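Local coordinates for protein soluble lytic transglycosylase B3 (Pseudomonas aeruginosa, PDB 5ANZ) that probably cleaves bacterial peptidoglycan as a lytic transglycosylase, takes part in cell-wall turnover and binds a calcium ion, at residues 360-363 / 364-368; 386-389 / 390-393; 92-96 / 97-101; 395-398 / 399-403. All blocks are in the same frame, centred on the assembly; numbering follows the deposited sequence.

How the contacts relate
All four contacts are local, and together they illustrate how helices begin and end. Contact 1 and contact 2 start the consecutive helices 362-374 and 388-401, contact 3 starts helix 96-103, and contact 4 closes the helix that contact 2 opened. Contact 3 is a surface contact in the transglycosylase region; the other three are partly buried and share the putative peptidoglycan-binding region. Their chemistry differs: a side-chain capping box in contact 1, a glycine N-cap in contact 2, a proline N-cap in contact 3 and a Schellman ending in contact 4. Contact 1 links its neighbours, with Arg365 packing on Ile386 of contact 2 and Ser361 on Phe92 of contact 3.

Contact 1: residues 360-363 / 364-368; sequences LSRS and QRIEL
Ser361 and Gln364 grip each other reciprocally at the start of helix 362-374, and this is the tight part of the contact. Ser361 N donates to Gln364 OE1 at 2.8 Å along a nearly straight path of 169°, while Gln364 N returns a longer bond of 3.2 Å to Ser361 OG. The serine hydroxyl can face the helix because it sits between its own backbone N and carbonyl carbon (chi1 68°), which also brings it within 3.1 Å of Gln364 CG. Glu91, reached by Ser361 OG and Ser363 OG alike, ties the same corner to the rest of the chain.

Beside this grip Leu360 lies buried: CB rests against Gln364 CB and Arg365 CG, and CD1 meets Leu368 CD2 at 3.9 Å, the two leucines crossing at about a right angle. Pro411 and Leu417 extend the apolar cluster into helix 411-417.

Arg365 is intermediate, packed yet water-bridged. Bent at chi3 (-62°), it folds one guanidinium face over Arg362 CA, while NE is held by Gly384 O. A water donates to Leu360 O at 2.6 Å and accepts from Arg365 NH1 at 3.2 Å. The looser, more solvent-facing side belongs to exposed Ser363 and outstretched Arg362, whose guanidinium has Ile366 CD1 over one face, 3.6 Å from Arg362 NH1. Set against that side, the reciprocal side-chain-to-backbone bonds of Ser361 and Gln364 form a capping box, with Ser361 as N-cap and glutamine as its partner, at the start of helix 362-374.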
# COMPACT_ATOMS: atom_id res chain seq x y z
N LEU A 360 -3.81 -1.75 19.52
CA LEU A 360 -5.09 -2.33 19.87
C LEU A 360 -5.39 -3.56 19.00
O LEU A 360 -5.15 -3.54 17.80
CB LEU A 360 -6.21 -1.31 19.72
CG LEU A 360 -6.16 -0.13 20.68
CD1 LEU A 360 -7.37 0.77 20.47
CD2 LEU A 360 -6.11 -0.63 22.12
N SER A 361 -5.91 -4.61 19.62
CA SER A 361 -6.39 -5.76 18.86
C SER A 361 -7.64 -5.38 18.09
O SER A 361 -8.21 -4.30 18.29
CB SER A 361 -6.67 -6.95 19.78
OG SER A 361 -7.79 -6.68 20.61
N ARG A 362 -8.08 -6.27 17.19
CA ARG A 362 -9.28 -6.00 16.40
C ARG A 362 -10.52 -5.81 17.28
O ARG A 362 -11.28 -4.86 17.10
CB ARG A 362 -9.52 -7.13 15.40
CG ARG A 362 -10.70 -6.85 14.47
CD ARG A 362 -11.02 -8.04 13.60
NE ARG A 362 -12.24 -7.81 12.82
CZ ARG A 362 -13.47 -7.99 13.30
NH1 ARG A 362 -13.65 -8.40 14.55
NH2 ARG A 362 -14.52 -7.76 12.53
N SER A 363 -10.71 -6.70 18.25
CA SER A 363 -11.85 -6.57 19.14
C SER A 363 -11.69 -5.31 19.99
O SER A 363 -12.68 -4.67 20.34
CB SER A 363 -12.00 -7.81 20.03
OG SER A 363 -10.86 -8.01 20.84
N GLN A 364 -10.45 -4.93 20.28
CA GLN A 364 -10.21 -3.71 21.05
C GLN A 364 -10.54 -2.45 20.26
O GLN A 364 -10.98 -1.45 20.85
CB GLN A 364 -8.76 -3.66 21.53
CG GLN A 364 -8.51 -4.53 22.75
CD GLN A 364 -7.05 -4.58 23.16
OE1 GLN A 364 -6.16 -4.27 22.36
NE2 GLN A 364 -6.80 -4.97 24.40
N ARG A 365 -10.32 -2.48 18.95
CA ARG A 365 -10.67 -1.33 18.12
C ARG A 365 -12.19 -1.14 18.07
O ARG A 365 -12.69 -0.00 18.07
CB ARG A 365 -10.12 -1.50 16.70
CG ARG A 365 -8.59 -1.43 16.62
CD ARG A 365 -8.11 -1.31 15.18
NE ARG A 365 -8.48 -2.46 14.36
CZ ARG A 365 -7.74 -3.57 14.24
NH1 ARG A 365 -6.59 -3.68 14.89
NH2 ARG A 365 -8.15 -4.56 13.46
N ILE A 366 -12.91 -2.24 18.03
CA ILE A 366 -14.37 -2.19 18.06
C ILE A 366 -14.84 -1.70 19.41
O ILE A 366 -15.75 -0.85 19.49
CB ILE A 366 -14.98 -3.58 17.75
CG1 ILE A 366 -14.81 -3.88 16.26
CG2 ILE A 366 -16.45 -3.64 18.17
CD1 ILE A 366 -14.91 -5.36 15.93
N GLU A 367 -14.22 -2.21 20.46
CA GLU A 367 -14.58 -1.79 21.81
C GLU A 367 -14.33 -0.29 21.96
O GLU A 367 -15.14 0.41 22.57
CB GLU A 367 -13.78 -2.56 22.86
CG GLU A 367 -14.31 -2.37 24.28
CD GLU A 367 -13.45 -3.04 25.33
OE1 GLU A 367 -12.48 -3.74 24.97
OE2 GLU A 367 -13.75 -2.87 26.53
N LEU A 368 -13.21 0.19 21.41
CA LEU A 368 -12.87 1.60 21.50
C LEU A 368 -13.95 2.46 20.87
O LEU A 368 -14.34 3.49 21.43
CB LEU A 368 -11.53 1.88 20.81
CG LEU A 368 -11.21 3.38 20.65
CD1 LEU A 368 -11.06 4.02 22.01
CD2 LEU A 368 -9.97 3.58 19.80
O HOH W 1 -4.74 -1.44 16.26

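Contact 2: residues 386-389 / 390-393; sequences IGAN and TRKA
Arg391 is brought back over Gly387 and Ala388 by a bend at its third torsion (chi3 -63°), and in Thr390 a chi1 of -60° sets OG1 beside the backbone N and leaves CG2 anti to that N, facing Ile386. The setting is the N-terminus of helix 388-401, where Gly387 is the N-cap in the putative peptidoglycan-binding region. Its carbonyl opens the helical bonding: Arg391 N donates to Gly387 O at 2.9 Å, nearly along the C=O axis. Lys392 N to Ala388 O and Ala393 N to Asn389 O then follow as the next i to i+4 bonds.

The apolar half of the contact is small. Ile386 CD1 meets Thr390 CG2 at 3.8 Å, the side chains crossing at about a right angle, and Ile386 CG2 lies 4.0 Å from Arg391 CG. Thr390, though buried, has its hydroxyl satisfied by Gln369, and this end of helix 388-401 is joined to helix 362-374 by that bond and by Ile386 on Arg365 and Ala393 on Leu372.

The guanidinium of Arg391 lies flat over the incoming backbone, one face covered by the Gly387-Ala388 peptide. Glu269 meets NE from outside in a salt bridge that probably restrains the group and offsets its charge. On the covered face Gly387 C stands 3.5 Å above the guanidinium plane, displaced toward the rim, while Arg391 NH2 comes 3.4 Å from Ala388 CA.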
# COMPACT_ATOMS: atom_id res chain seq x y z
N ILE A 386 -10.03 2.27 12.24
CA ILE A 386 -9.68 3.60 12.74
C ILE A 386 -9.45 4.55 11.57
O ILE A 386 -8.32 4.76 11.15
CB ILE A 386 -8.42 3.59 13.62
CG1 ILE A 386 -8.51 2.51 14.69
CG2 ILE A 386 -8.19 4.97 14.23
CD1 ILE A 386 -9.80 2.53 15.49
N GLY A 387 -10.53 5.13 11.06
CA GLY A 387 -10.44 6.09 9.98
C GLY A 387 -10.60 7.52 10.47
O GLY A 387 -10.52 7.79 11.67
N ALA A 388 -10.82 8.43 9.53
CA ALA A 388 -10.92 9.85 9.84
C ALA A 388 -11.97 10.15 10.92
O ALA A 388 -11.73 10.95 11.82
CB ALA A 388 -11.23 10.64 8.59
N ASN A 389 -13.13 9.52 10.80
CA ASN A 389 -14.21 9.76 11.75
C ASN A 389 -13.84 9.31 13.16
O ASN A 389 -14.11 9.99 14.14
CB ASN A 389 -15.49 9.04 11.31
CG ASN A 389 -16.01 9.55 9.98
OD1 ASN A 389 -15.82 10.71 9.63
ND2 ASN A 389 -16.67 8.67 9.24
N THR A 390 -13.21 8.14 13.25
CA THR A 390 -12.81 7.64 14.55
C THR A 390 -11.69 8.50 15.14
O THR A 390 -11.67 8.75 16.34
CB THR A 390 -12.36 6.17 14.47
OG1 THR A 390 -13.45 5.38 13.98
CG2 THR A 390 -11.95 5.67 15.83
N ARG A 391 -10.77 8.96 14.31
CA ARG A 391 -9.69 9.79 14.80
C ARG A 391 -10.24 11.10 15.37
O ARG A 391 -9.75 11.62 16.37
CB ARG A 391 -8.66 10.07 13.69
CG ARG A 391 -7.82 8.84 13.35
CD ARG A 391 -6.61 9.19 12.50
NE ARG A 391 -7.01 9.74 11.20
CZ ARG A 391 -7.23 9.00 10.12
NH1 ARG A 391 -7.10 7.68 10.17
NH2 ARG A 391 -7.59 9.59 8.98
N LYS A 392 -11.29 11.60 14.73
CA LYS A 392 -11.96 12.81 15.20
C LYS A 392 -12.50 12.59 16.61
O LYS A 392 -12.33 13.42 17.51
CB LYS A 392 -13.09 13.18 14.23
CG LYS A 392 -13.54 14.62 14.31
CD LYS A 392 -14.55 14.92 13.21
CE LYS A 392 -14.97 16.38 13.24
NZ LYS A 392 -13.81 17.29 13.02
N ALA A 393 -13.16 11.45 16.80
CA ALA A 393 -13.74 11.09 18.08
C ALA A 393 -12.66 10.87 19.11
O ALA A 393 -12.79 11.27 20.26
CB ALA A 393 -14.59 9.85 17.94

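Contact 3: residues 92-96 / 97-101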
# COMPACT_ATOMS: atom_id res chain seq x y z
N PHE A 92 -4.77 -9.63 16.02
CA PHE A 92 -3.63 -8.80 16.40
C PHE A 92 -2.84 -8.31 15.19
O PHE A 92 -2.78 -8.98 14.16
CB PHE A 92 -2.71 -9.58 17.35
CG PHE A 92 -3.41 -10.11 18.56
CD1 PHE A 92 -3.61 -9.30 19.67
CD2 PHE A 92 -3.87 -11.42 18.60
CE1 PHE A 92 -4.26 -9.79 20.79
CE2 PHE A 92 -4.51 -11.91 19.72
CZ PHE A 92 -4.71 -11.09 20.82
N THR A 93 -2.25 -7.13 15.34
CA THR A 93 -1.35 -6.59 14.32
C THR A 93 -0.06 -6.12 14.99
O THR A 93 -0.03 -5.86 16.20
CB THR A 93 -1.99 -5.43 13.54
OG1 THR A 93 -2.33 -4.37 14.44
CG2 THR A 93 -3.25 -5.91 12.82
N ARG A 94 1.01 -6.01 14.21
CA ARG A 94 2.29 -5.57 14.75
C ARG A 94 2.39 -4.04 14.76
O ARG A 94 1.85 -3.38 13.88
CB ARG A 94 3.44 -6.19 13.95
CG ARG A 94 3.19 -6.23 12.45
CD ARG A 94 3.69 -7.54 11.85
NE ARG A 94 5.15 -7.65 11.88
CZ ARG A 94 5.93 -7.51 10.81
NH1 ARG A 94 5.38 -7.27 9.62
NH2 ARG A 94 7.24 -7.63 10.92
N PRO A 95 3.08 -3.48 15.76
CA PRO A 95 3.27 -2.03 15.80
C PRO A 95 4.04 -1.56 14.57
O PRO A 95 4.75 -2.38 13.95
CB PRO A 95 4.05 -1.80 17.09
CG PRO A 95 4.71 -3.11 17.38
CD PRO A 95 3.78 -4.17 16.86
N VAL A 96 3.90 -0.29 14.20
CA VAL A 96 4.50 0.21 12.98
C VAL A 96 6.01 0.01 12.99
O VAL A 96 6.59 -0.33 11.97
CB VAL A 96 4.19 1.70 12.74
CG1 VAL A 96 4.98 2.22 11.54
CG2 VAL A 96 2.70 1.91 12.54
N TRP A 97 6.64 0.21 14.14
CA TRP A 97 8.10 0.15 14.19
C TRP A 97 8.58 -1.26 13.83
O TRP A 97 9.65 -1.41 13.24
CB TRP A 97 8.63 0.59 15.56
CG TRP A 97 8.52 -0.43 16.65
CD1 TRP A 97 7.57 -0.48 17.63
CD2 TRP A 97 9.41 -1.52 16.90
NE1 TRP A 97 7.81 -1.55 18.46
CE2 TRP A 97 8.93 -2.20 18.03
CE3 TRP A 97 10.57 -1.99 16.27
CZ2 TRP A 97 9.56 -3.33 18.55
CZ3 TRP A 97 11.19 -3.12 16.78
CH2 TRP A 97 10.69 -3.77 17.91
N LYS A 98 7.78 -2.28 14.15
CA LYS A 98 8.16 -3.66 13.81
C LYS A 98 7.91 -3.93 12.34
O LYS A 98 8.72 -4.59 11.68
CB LYS A 98 7.42 -4.67 14.68
CG LYS A 98 8.18 -5.02 15.97
CD LYS A 98 7.40 -5.95 16.89
CE LYS A 98 8.21 -6.30 18.14
NZ LYS A 98 7.43 -7.09 19.14
N TYR A 99 6.81 -3.40 11.81
CA TYR A 99 6.58 -3.47 10.38
C TYR A 99 7.74 -2.86 9.60
O TYR A 99 8.27 -3.47 8.66
CB TYR A 99 5.29 -2.76 10.01
CG TYR A 99 5.04 -2.69 8.53
CD1 TYR A 99 4.58 -3.79 7.82
CD2 TYR A 99 5.26 -1.51 7.82
CE1 TYR A 99 4.34 -3.73 6.46
CE2 TYR A 99 5.02 -1.43 6.46
CZ TYR A 99 4.56 -2.54 5.79
OH TYR A 99 4.32 -2.48 4.43
N LEU A 100 8.15 -1.67 10.01
CA LEU A 100 9.23 -0.97 9.34
C LEU A 100 10.55 -1.70 9.51
O LEU A 100 11.38 -1.71 8.59
CB LEU A 100 9.37 0.46 9.88
CG LEU A 100 8.26 1.42 9.43
CD1 LEU A 100 8.37 2.75 10.16
CD2 LEU A 100 8.35 1.61 7.92
N GLU A 101 10.76 -2.30 10.68
CA GLU A 101 12.00 -3.03 10.93
C GLU A 101 12.13 -4.20 9.95
O GLU A 101 13.22 -4.50 9.48
CB GLU A 101 12.05 -3.54 12.38
CG GLU A 101 13.42 -4.00 12.83
CD GLU A 101 13.42 -4.55 14.24
OE1 GLU A 101 12.43 -5.22 14.63
OE2 GLU A 101 14.41 -4.32 14.97
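Pro95 O receives Tyr99 N at 3.1 Å, in the carbonyl plane and nearly straight at 167°, and Lys98 N more weakly, so that an extended segment turns into helix 96-103 at a proline N-cap. Leu100 N continues the pattern to Val96 O at 2.8 Å.

Two side chains of the first turn touch the proline ring. Trp97 runs beside it, pointing the same way, with NE1 3.6 Å from Pro95 CG and CD1 3.8 Å from Pro95 CB. The indole reaches there because CG is lodged between its backbone N and carbonyl carbon (chi1 77°). Lys98 also crosses the ring obliquely, CD 3.9 Å from Pro95 CG. Deeper in, Val96 CG1 and Leu100 CD1 lie alongside at 3.7 Å, and Leu100 carries the packing on to Ala335 of helix 330-343 and to Trp353.

Arg94 curls over the turn from outside. One face of its guanidinium covers Tyr99 CA, and NH1 comes 4.0 Å from Tyr99 CD1, the guanidinium and ring planes standing 76° apart; the Tyr99 side chain packs on helix 330-343. Arg94 NH1 also forms a weak hydrogen bond with a PEG molecule, probably from the crystallisation liquor. Backbone bonds and apolar contacts therefore carry this helix start, and the charged Arg94 and Lys98 join it across the segments mainly through packing, consistent with its place at the surface.

Contact 4: residues 395-398 / 399-403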
# COMPACT_ATOMS: atom_id res chain seq x y z
N ARG A 395 -9.67 12.25 19.15
CA ARG A 395 -9.11 13.55 19.52
C ARG A 395 -10.00 14.30 20.51
O ARG A 395 -9.50 14.93 21.44
CB ARG A 395 -8.88 14.41 18.28
CG ARG A 395 -7.82 13.85 17.36
CD ARG A 395 -7.40 14.89 16.34
NE ARG A 395 -6.11 14.56 15.76
CZ ARG A 395 -5.95 13.95 14.59
NH1 ARG A 395 -7.01 13.61 13.86
NH2 ARG A 395 -4.72 13.69 14.15
N ALA A 396 -11.32 14.22 20.33
CA ALA A 396 -12.23 14.89 21.26
C ALA A 396 -12.12 14.27 22.65
O ALA A 396 -12.16 14.96 23.67
CB ALA A 396 -13.66 14.82 20.76
N CYS A 397 -11.98 12.94 22.67
CA CYS A 397 -11.88 12.23 23.93
C CYS A 397 -10.55 12.53 24.62
O CYS A 397 -10.50 12.74 25.84
CB CYS A 397 -12.04 10.73 23.70
SG CYS A 397 -12.20 9.78 25.22
N GLN A 398 -9.47 12.57 23.85
CA GLN A 398 -8.16 12.90 24.40
C GLN A 398 -8.18 14.29 25.04
O GLN A 398 -7.68 14.48 26.15
CB GLN A 398 -7.08 12.80 23.32
CG GLN A 398 -6.83 11.38 22.86
CD GLN A 398 -5.90 11.30 21.66
OE1 GLN A 398 -6.06 12.04 20.69
NE2 GLN A 398 -4.94 10.39 21.71
N GLN A 399 -8.80 15.24 24.35
CA GLN A 399 -8.91 16.60 24.87
C GLN A 399 -9.74 16.63 26.16
O GLN A 399 -9.44 17.38 27.08
CB GLN A 399 -9.52 17.52 23.81
CG GLN A 399 -8.54 17.83 22.68
CD GLN A 399 -9.21 18.35 21.42
OE1 GLN A 399 -10.31 17.93 21.06
NE2 GLN A 399 -8.54 19.27 20.73
N GLU A 400 -10.77 15.79 26.23
CA GLU A 400 -11.60 15.71 27.43
C GLU A 400 -10.77 15.26 28.63
O GLU A 400 -10.97 15.72 29.76
CB GLU A 400 -12.77 14.76 27.22
CG GLU A 400 -13.74 14.74 28.40
CD GLU A 400 -14.98 13.92 28.13
OE1 GLU A 400 -15.04 13.23 27.09
OE2 GLU A 400 -15.91 13.96 28.97
N PHE A 401 -9.83 14.36 28.37
CA PHE A 401 -8.92 13.84 29.39
C PHE A 401 -7.73 14.77 29.62
O PHE A 401 -6.97 14.59 30.57
CB PHE A 401 -8.43 12.44 29.01
CG PHE A 401 -9.51 11.40 28.95
CD1 PHE A 401 -10.70 11.56 29.65
CD2 PHE A 401 -9.34 10.25 28.19
CE1 PHE A 401 -11.70 10.59 29.60
CE2 PHE A 401 -10.34 9.27 28.14
CZ PHE A 401 -11.51 9.45 28.84
N GLY A 402 -7.55 15.74 28.73
CA GLY A 402 -6.43 16.67 28.83
C GLY A 402 -5.15 16.13 28.22
O GLY A 402 -4.06 16.62 28.50
N TRP A 403 -5.31 15.11 27.38
CA TRP A 403 -4.18 14.47 26.70
C TRP A 403 -3.89 15.16 25.37
O TRP A 403 -4.77 15.79 24.80
CB TRP A 403 -4.47 13.00 26.44
CG TRP A 403 -4.69 12.14 27.65
CD1 TRP A 403 -4.72 12.53 28.96
CD2 TRP A 403 -4.91 10.73 27.65
NE1 TRP A 403 -4.94 11.44 29.77
CE2 TRP A 403 -5.06 10.32 28.99
CE3 TRP A 403 -4.99 9.76 26.64
CZ2 TRP A 403 -5.29 9.00 29.34
CZ3 TRP A 403 -5.21 8.44 26.99
CH2 TRP A 403 -5.36 8.07 28.34
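Cys397 SG and the Phe401 ring make the closest side-chain contact, one helical turn apart. The sulfur lies 3.5 Å from Phe401 CE2 and 4.1 Å from the ring centroid, approaching obliquely, 36° off the ring normal. Cys397 directs SG forward along the helix by setting it opposite its backbone N (chi1 -170°). Its carbonyl oxygen also stands over one ring face, 3.5 Å from Phe401 CG, while accepting a hydrogen bond from Phe401 N; ring and main chain are thus packed together. Leu417 on the cysteine, and Leu413 with a cation-pi contact from Arg416 on the phenylalanine, hold the pair against helix 411-417.

At the next carbonyl the helix ends. Trp403 N donates to Gln398 O at 2.7 Å, from above the carbonyl plane rather than within it, and Trp403 CB packs 3.5 Å from the same oxygen. The turn depends on Gly402, whose phi of 84° carries the backbone out of the helix; its N donates weakly to Gln399 O.

Further out, polar ends position the helix. Gln398, buried, is held at both ends of its amide, NE2 by Asp406 and OE1 by Gly407. Arg395 reaches away to Glu269 with a salt bridge from NH1, and NE is bonded to Ala405 O; Glu400 hydrogen-bonds to His377 and forms a salt bridge with Arg375. The bond from Trp403 N to Gln398 O and the weak one from Gly402 N to Gln399 O, closing at a positive-phi glycine, define a Schellman motif that terminates helix 388-401.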